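Local coordinates for protein prolyl oligopeptidase (Galerina marginata, PDB 5N4B) that cleaves peptide bonds after proline and closes the resulting peptide into a macrocycle in the biosynthesis of amanitin toxins, at residues F534-E537 and W538-G542; I376-R379 and N380-D383; Y495-G498 and G499-T502; D553-A556 and A557-L561. The protein carries 1 engineered substitution. One frame throughout, in Å; residues are numbered along the deposited sequence.

Interaction 1: residues F534-E537 and W538-G542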
# COMPACT_ATOMS: atom_id res chain seq x y z
N PHE A 534 8.59 -4.85 -13.88
CA PHE A 534 8.76 -5.06 -15.31
C PHE A 534 7.48 -5.52 -15.98
O PHE A 534 7.51 -6.27 -16.94
CB PHE A 534 9.95 -5.97 -15.56
CG PHE A 534 11.24 -5.35 -15.04
CD1 PHE A 534 11.87 -4.36 -15.77
CD2 PHE A 534 11.79 -5.75 -13.82
CE1 PHE A 534 13.03 -3.81 -15.30
CE2 PHE A 534 12.97 -5.18 -13.36
CZ PHE A 534 13.58 -4.21 -14.10
N GLY A 535 6.37 -5.06 -15.46
CA GLY A 535 5.08 -5.34 -16.12
C GLY A 535 4.49 -6.69 -15.76
O GLY A 535 4.95 -7.45 -14.88
N GLU A 536 3.46 -7.03 -16.54
CA GLU A 536 2.69 -8.25 -16.24
C GLU A 536 3.54 -9.49 -16.28
O GLU A 536 3.28 -10.45 -15.53
CB GLU A 536 1.53 -8.45 -17.24
CG GLU A 536 1.14 -9.99 -17.61
CD GLU A 536 0.37 -10.73 -16.52
OE1 GLU A 536 0.05 -10.12 -15.49
OE2 GLU A 536 0.09 -11.93 -16.72
N GLU A 537 4.53 -9.55 -17.14
CA GLU A 537 5.36 -10.73 -17.21
C GLU A 537 6.22 -10.91 -15.96
O GLU A 537 6.59 -12.04 -15.62
CB GLU A 537 6.23 -10.77 -18.48
CG GLU A 537 5.42 -10.89 -19.77
CD GLU A 537 4.77 -12.26 -19.94
OE1 GLU A 537 5.45 -13.30 -19.75
OE2 GLU A 537 3.56 -12.29 -20.27
N TRP A 538 6.58 -9.80 -15.29
CA TRP A 538 7.34 -9.90 -14.05
C TRP A 538 6.47 -10.47 -12.95
O TRP A 538 6.92 -11.31 -12.15
CB TRP A 538 7.88 -8.52 -13.69
CG TRP A 538 9.12 -8.58 -12.84
CD1 TRP A 538 9.25 -8.12 -11.56
CD2 TRP A 538 10.40 -9.05 -13.23
NE1 TRP A 538 10.52 -8.28 -11.15
CE2 TRP A 538 11.26 -8.85 -12.14
CE3 TRP A 538 10.90 -9.59 -14.40
CZ2 TRP A 538 12.60 -9.23 -12.17
CZ3 TRP A 538 12.24 -9.96 -14.45
CH2 TRP A 538 13.09 -9.76 -13.34
N HIS A 539 5.22 -10.03 -12.91
CA HIS A 539 4.25 -10.58 -11.95
C HIS A 539 4.02 -12.06 -12.21
O HIS A 539 4.08 -12.90 -11.29
CB HIS A 539 2.96 -9.82 -12.08
CG HIS A 539 1.90 -10.24 -11.11
ND1 HIS A 539 0.59 -9.85 -11.30
CD2 HIS A 539 1.93 -10.88 -9.92
CE1 HIS A 539 -0.15 -10.30 -10.29
NE2 HIS A 539 0.65 -10.91 -9.43
N LYS A 540 3.79 -12.40 -13.48
CA LYS A 540 3.51 -13.80 -13.85
C LYS A 540 4.67 -14.71 -13.53
O LYS A 540 4.48 -15.91 -13.26
CB LYS A 540 3.11 -13.82 -15.33
CG LYS A 540 2.92 -15.21 -15.92
CD LYS A 540 2.11 -15.19 -17.23
CE LYS A 540 2.92 -14.79 -18.44
NZ LYS A 540 2.01 -14.63 -19.65
N GLY A 541 5.88 -14.17 -13.50
CA GLY A 541 7.08 -14.89 -13.15
C GLY A 541 7.19 -15.28 -11.69
O GLY A 541 8.11 -16.03 -11.36
N GLY A 542 6.31 -14.76 -10.86
CA GLY A 542 6.26 -15.14 -9.47
C GLY A 542 4.85 -15.17 -8.95
O GLY A 542 4.49 -14.39 -8.09
O HOH W 1 -0.33 -8.50 -13.55
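Phe534 turns its CG back beside its own backbone N (chi1 -61°), whereas Trp538 swings its CG round to the carbonyl carbon (chi1 -154°). The two side chains then lie side by side, and their rings meet as a T-shaped pair with planes at 69°. The Phe534 edge is led by CD2, which sits over the centre of the indole face, 3.6 Å from Trp538 CE2. The indole NE1 is bonded to the backbone O of Ser527. The stretch builds the short helix 536-540 of the alpha/beta-hydrolase domain, with Gly535 at the N-cap. Gly535 O accepts from His539 N at 3.3 Å and, weakly, from Trp538 N. One residue on, Lys540 N bonds Glu536 O at 2.9 Å. On the exposed flank Glu537 and Lys540 run side by side. Lys540 NZ meets Glu537 OE2 at 2.9 Å, on the syn side, in a salt bridge. Glu536 OE2 stays 4.4 Å from Lys540 NZ, beyond salt-bridge range, while OE1 is paired with Arg543. A water donates to Glu536 OE1 at 2.6 Å and lies in the plane of the imidazole, 2.8 Å from His539 ND1. His539 NE2 bonds Glu623.

Interaction 2: residues I376-R379 and N380-D383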
# COMPACT_ATOMS: atom_id res chain seq x y z
N ILE A 376 4.07 8.93 -16.66
CA ILE A 376 5.19 8.42 -15.87
C ILE A 376 5.49 7.03 -16.37
O ILE A 376 4.60 6.16 -16.40
CB ILE A 376 4.90 8.43 -14.37
CG1 ILE A 376 4.80 9.87 -13.90
CG2 ILE A 376 6.03 7.68 -13.60
CD1 ILE A 376 4.30 9.97 -12.51
N TYR A 377 6.74 6.84 -16.80
CA TYR A 377 7.29 5.55 -17.17
C TYR A 377 8.22 5.08 -16.07
O TYR A 377 9.02 5.87 -15.52
CB TYR A 377 8.08 5.64 -18.46
CG TYR A 377 7.22 5.64 -19.68
CD1 TYR A 377 6.81 4.45 -20.21
CD2 TYR A 377 6.83 6.81 -20.29
CE1 TYR A 377 5.99 4.39 -21.34
CE2 TYR A 377 6.05 6.78 -21.43
CZ TYR A 377 5.63 5.56 -21.92
OH TYR A 377 4.81 5.63 -23.03
N LYS A 378 8.12 3.82 -15.74
CA LYS A 378 9.00 3.20 -14.77
C LYS A 378 10.00 2.36 -15.56
O LYS A 378 9.62 1.33 -16.11
CB LYS A 378 8.21 2.36 -13.77
CG LYS A 378 9.03 1.88 -12.59
CD LYS A 378 8.27 0.98 -11.67
CE LYS A 378 7.03 1.67 -11.07
NZ LYS A 378 7.33 2.88 -10.29
N ARG A 379 11.25 2.81 -15.65
CA ARG A 379 12.28 2.15 -16.44
C ARG A 379 13.36 1.72 -15.45
O ARG A 379 13.92 2.56 -14.72
CB ARG A 379 12.85 3.13 -17.48
CG ARG A 379 13.86 2.43 -18.38
CD ARG A 379 14.68 3.45 -19.22
NE ARG A 379 13.75 4.38 -19.77
CZ ARG A 379 12.96 4.15 -20.81
NH1 ARG A 379 13.02 2.99 -21.48
NH2 ARG A 379 12.10 5.11 -21.16
N ASN A 380 13.63 0.42 -15.39
CA ASN A 380 14.59 -0.09 -14.41
C ASN A 380 14.19 0.36 -12.99
O ASN A 380 15.03 0.63 -12.14
CB ASN A 380 16.04 0.29 -14.73
CG ASN A 380 16.53 -0.28 -16.00
OD1 ASN A 380 17.10 0.44 -16.85
ND2 ASN A 380 16.31 -1.52 -16.17
N VAL A 381 12.89 0.36 -12.71
CA VAL A 381 12.30 0.63 -11.41
C VAL A 381 12.52 2.06 -10.96
O VAL A 381 12.40 2.38 -9.76
CB VAL A 381 12.78 -0.39 -10.35
CG1 VAL A 381 11.73 -0.50 -9.23
CG2 VAL A 381 13.05 -1.75 -10.94
N LYS A 382 12.78 2.95 -11.90
CA LYS A 382 12.99 4.36 -11.61
C LYS A 382 12.08 5.17 -12.55
O LYS A 382 11.99 4.90 -13.75
CB LYS A 382 14.45 4.72 -11.86
CG LYS A 382 15.41 4.00 -10.83
CD LYS A 382 16.87 4.05 -11.19
CE LYS A 382 17.22 3.07 -12.28
NZ LYS A 382 18.61 3.26 -12.66
N ASP A 383 11.37 6.13 -11.99
CA ASP A 383 10.34 6.83 -12.71
C ASP A 383 10.88 7.98 -13.54
O ASP A 383 11.78 8.73 -13.11
CB ASP A 383 9.28 7.34 -11.74
CG ASP A 383 8.40 6.22 -11.19
OD1 ASP A 383 8.36 5.08 -11.76
OD2 ASP A 383 7.62 6.48 -10.23
O HOH W 2 10.76 -0.68 -14.36
O HOH W 3 10.09 3.91 -9.20
O HOH W 4 5.73 5.16 -9.21
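Lys378 and Asp383 pack closely on the buried side of this hairpin. Their side chains leave the same face of the sheet. Lys378 starts extended, then curls back at chi3 (-60°) and chi4 (-59°), which brings the ammonium back to the carboxylate of Asp383. Lys378 NZ forms a salt bridge with Asp383 OD1 at 2.8 Å, on the syn side and somewhat out of the carboxylate plane. The same oxygen touches the lysine stem, with Lys378 CG at 3.4 Å from Asp383 OD1. A water bridges Lys378 NZ to Asp383 OD2, and another joins Lys378 NZ to Val381 O. Asp383 OD2 also accepts Ala406 N. Lys378 also pairs with Asp505, so its charge is probably kept. The strands are the two middle ones of a four-stranded beta-propeller blade, joined by a type I' turn with Asn380 and Val381 at its corners. Arg379 N bonds Lys382 O at 2.9 Å, and Lys382 N returns to Arg379 O at 3.1 Å. The face carrying Arg379 and Lys382 is looser and partly exposed. There Arg379 bends away to a salt bridge with Glu384. Asn380 O bonds Gln463, from the large sheet of the hydrolase domain, and Lys382 NZ reaches it weakly.

Interaction 3: residues Y495-G498 and G499-T502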
# COMPACT_ATOMS: atom_id res chain seq x y z
N TYR A 495 14.73 -5.82 2.24
CA TYR A 495 13.30 -5.62 2.33
C TYR A 495 12.63 -6.12 1.08
O TYR A 495 13.16 -5.94 -0.02
CB TYR A 495 13.01 -4.11 2.47
CG TYR A 495 11.57 -3.76 2.68
CD1 TYR A 495 10.91 -4.16 3.83
CD2 TYR A 495 10.88 -3.04 1.75
CE1 TYR A 495 9.56 -3.87 4.03
CE2 TYR A 495 9.53 -2.73 1.94
CZ TYR A 495 8.88 -3.16 3.09
OH TYR A 495 7.54 -2.85 3.30
N GLY A 496 11.47 -6.73 1.21
CA GLY A 496 10.73 -7.17 0.05
C GLY A 496 9.24 -7.27 0.29
O GLY A 496 8.76 -7.29 1.42
N TYR A 497 8.53 -7.35 -0.83
CA TYR A 497 7.09 -7.60 -0.84
C TYR A 497 6.84 -8.83 -1.70
O TYR A 497 6.54 -9.89 -1.16
CB TYR A 497 6.31 -6.37 -1.30
CG TYR A 497 4.83 -6.55 -1.23
CD1 TYR A 497 4.15 -6.52 0.00
CD2 TYR A 497 4.06 -6.73 -2.38
CE1 TYR A 497 2.77 -6.66 0.05
CE2 TYR A 497 2.71 -6.87 -2.32
CZ TYR A 497 2.06 -6.84 -1.11
OH TYR A 497 0.68 -6.95 -1.05
N GLY A 498 6.99 -8.72 -3.02
CA GLY A 498 7.11 -9.89 -3.87
C GLY A 498 5.81 -10.48 -4.38
O GLY A 498 5.63 -11.70 -4.36
N GLY A 499 4.88 -9.66 -4.78
CA GLY A 499 3.61 -10.18 -5.24
C GLY A 499 2.68 -9.07 -5.72
O GLY A 499 2.90 -7.86 -5.54
N PHE A 500 1.60 -9.53 -6.35
CA PHE A 500 0.42 -8.73 -6.66
C PHE A 500 0.70 -7.62 -7.67
O PHE A 500 -0.11 -6.68 -7.80
CB PHE A 500 -0.25 -8.19 -5.40
CG PHE A 500 -0.77 -9.27 -4.48
CD1 PHE A 500 -2.02 -9.85 -4.72
CD2 PHE A 500 -0.02 -9.73 -3.40
CE1 PHE A 500 -2.52 -10.83 -3.91
CE2 PHE A 500 -0.53 -10.76 -2.56
CZ PHE A 500 -1.80 -11.29 -2.80
N ALA A 501 1.80 -7.75 -8.42
CA ALA A 501 2.22 -6.71 -9.36
C ALA A 501 2.54 -5.40 -8.65
O ALA A 501 2.56 -4.33 -9.29
CB ALA A 501 1.19 -6.51 -10.48
N THR A 502 2.82 -5.42 -7.35
CA THR A 502 3.23 -4.25 -6.60
C THR A 502 4.73 -4.08 -6.81
O THR A 502 5.51 -5.02 -6.65
CB THR A 502 2.89 -4.45 -5.13
OG1 THR A 502 1.45 -4.58 -5.04
CG2 THR A 502 3.37 -3.30 -4.27
O HOH W 5 -0.35 -5.59 -3.07
O HOH W 6 6.63 -6.94 -5.08
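Tyr497 and Thr502 meet across the loop that follows strand 492-495. The packing contacts come first. Tyr497 holds its CG opposite the backbone N (chi1 -176°), and this carries the ring out alongside the turn that follows. The Tyr497 and Thr502 side chains cross at about a right angle, with Thr502 CB 3.7 Å from Tyr497 CE2. The Phe500 side chain crosses that of Tyr497 in the same way, its CD2 3.7 Å from Tyr497 OH. The Phe500 ring has a further edge-to-face partner in Trp620. Contacts of the Gly499 carbonyl form a second group. Gly499 O lies at the edge of the tyrosine ring, near its plane, 3.4 Å from Tyr497 CE2. The same carbonyl accepts Thr502 N at 3.0 Å and so closes a type I' turn from Gly499 to Thr502. Water bridges make the third group. One water is hydrogen-bonded to Tyr497 OH (2.6 Å) and to Thr502 OG1. A second accepts from Gly498 N at 2.7 Å and donates to Thr502 O; it lies in the plane of the tyrosine ring, at its edge. The glycine-rich loop borders the active site. The Tyr497 side chain is about 4 Å from that of Ala578, the engineered residue at the charge-relay serine position. Tyr497 and Thr502 both pack on an aromatic side chain of the bound peptide. In prolyl oligopeptidases the equivalent tyrosine hydroxyl belongs to the oxyanion hole, so Tyr497 probably serves there. Its hydroxyl is linked through water to Thr502, so its surroundings beside the Ala578 site are polar and hydrated.

Interaction 4: residues D553-A556 and A557-L561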
# COMPACT_ATOMS: atom_id res chain seq x y z
N ASP A 553 14.34 -15.71 -5.84
CA ASP A 553 14.92 -14.40 -6.14
C ASP A 553 15.37 -13.71 -4.86
O ASP A 553 16.43 -13.10 -4.80
CB ASP A 553 13.90 -13.51 -6.88
CG ASP A 553 13.60 -13.95 -8.30
OD1 ASP A 553 14.28 -14.83 -8.81
OD2 ASP A 553 12.65 -13.35 -8.85
N PHE A 554 14.56 -13.80 -3.80
CA PHE A 554 14.87 -13.10 -2.56
C PHE A 554 16.06 -13.75 -1.85
O PHE A 554 16.96 -13.05 -1.34
CB PHE A 554 13.64 -13.08 -1.66
CG PHE A 554 13.64 -12.02 -0.59
CD1 PHE A 554 13.65 -10.68 -0.90
CD2 PHE A 554 13.49 -12.38 0.73
CE1 PHE A 554 13.60 -9.71 0.09
CE2 PHE A 554 13.45 -11.43 1.73
CZ PHE A 554 13.52 -10.11 1.42
N ILE A 555 16.10 -15.08 -1.83
CA ILE A 555 17.23 -15.78 -1.25
C ILE A 555 18.52 -15.52 -2.03
O ILE A 555 19.59 -15.25 -1.46
CB ILE A 555 16.89 -17.27 -1.13
CG1 ILE A 555 15.80 -17.47 -0.08
CG2 ILE A 555 18.17 -18.05 -0.79
CD1 ILE A 555 15.13 -18.84 -0.18
N ALA A 556 18.44 -15.54 -3.37
CA ALA A 556 19.62 -15.24 -4.18
C ALA A 556 20.15 -13.82 -3.93
O ALA A 556 21.37 -13.57 -3.98
CB ALA A 556 19.33 -15.48 -5.65
N ALA A 557 19.26 -12.86 -3.66
CA ALA A 557 19.72 -11.51 -3.37
C ALA A 557 20.59 -11.50 -2.12
O ALA A 557 21.64 -10.87 -2.08
CB ALA A 557 18.51 -10.59 -3.22
N ALA A 558 20.15 -12.21 -1.08
CA ALA A 558 20.90 -12.23 0.18
C ALA A 558 22.23 -12.94 0.00
O ALA A 558 23.24 -12.50 0.55
CB ALA A 558 20.05 -12.91 1.26
N GLN A 559 22.24 -14.00 -0.80
CA GLN A 559 23.48 -14.72 -1.07
C GLN A 559 24.45 -13.83 -1.83
O GLN A 559 25.65 -13.82 -1.56
CB GLN A 559 23.16 -16.01 -1.84
CG GLN A 559 22.37 -16.99 -0.99
CD GLN A 559 21.88 -18.20 -1.74
OE1 GLN A 559 21.42 -18.12 -2.88
NE2 GLN A 559 21.95 -19.33 -1.08
N PHE A 560 23.93 -13.05 -2.79
CA PHE A 560 24.74 -12.14 -3.59
C PHE A 560 25.35 -11.03 -2.75
O PHE A 560 26.51 -10.67 -2.94
CB PHE A 560 23.83 -11.54 -4.68
CG PHE A 560 24.43 -10.39 -5.46
CD1 PHE A 560 25.20 -10.61 -6.56
CD2 PHE A 560 24.21 -9.10 -5.08
CE1 PHE A 560 25.73 -9.53 -7.28
CE2 PHE A 560 24.76 -8.04 -5.80
CZ PHE A 560 25.50 -8.29 -6.89
N LEU A 561 24.59 -10.49 -1.79
CA LEU A 561 25.13 -9.42 -0.94
C LEU A 561 26.38 -9.90 -0.22
O LEU A 561 27.33 -9.15 -0.08
CB LEU A 561 24.08 -8.97 0.07
CG LEU A 561 22.89 -8.22 -0.48
CD1 LEU A 561 21.89 -7.97 0.62
CD2 LEU A 561 23.29 -6.92 -1.10
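Asp553 O accepts Ala557 N at 3.1 Å, part of a run of i to i+4 bonds through the middle of helix 548-563. Gln559 N to Ile555 O (3.0 Å) and Phe560 N to Ala556 O (2.9 Å) carry it on. The bond from Ala558 N to Phe554 O is weak, at 3.3 Å. Among side chains, Ile555 and Gln559 lie alongside each other, one turn apart. The amide carbon Gln559 CD rests 3.8 Å from Ile555 CG2, the branch set opposite the backbone N. Gln559 holds its CG beside its own backbone N (chi1 -67°), and this CG passes Ile555 O at 3.3 Å. Beyond CG the glutamine chain is extended, which lays the amide along the isoleucine. Gln559 OE1 comes 3.6 Å from Ala556 CA. Ala557 and Ala558 pack on Gln494 of the central strand 492-495 and give the helix-to-sheet packing of the alpha/beta-hydrolase fold, while Phe554 packs on Leu583 of the neighbouring helix 579-590. The small methyl groups probably let the backbone approach the sheet closely, and donors from Gln494 and Tyr466 tie the carbonyls of Phe554 and Asp553 directly to its strands.

In the fold
Interactions 2 and 4 are largely buried; interactions 1 and 3 are partly exposed. Interaction 2 belongs to the propeller and the other three to the hydrolase domain. One place where the domains meet is the packing of Phe534 of interaction 1 on Val381 and Asn380 of interaction 2. His539 also touches Phe500 and Ala501 of interaction 3, and Glu623 bonds both His539 and Phe500. Interaction 3 meets interaction 4 through Phe554, which packs on Tyr495 and Gly496. The chemistry follows the place. Interaction 2 buries a salt bridge, interaction 1 sets one on the surface, interaction 3 uses water beside the active site, and interaction 4 relies on helix bonds and apolar contacts.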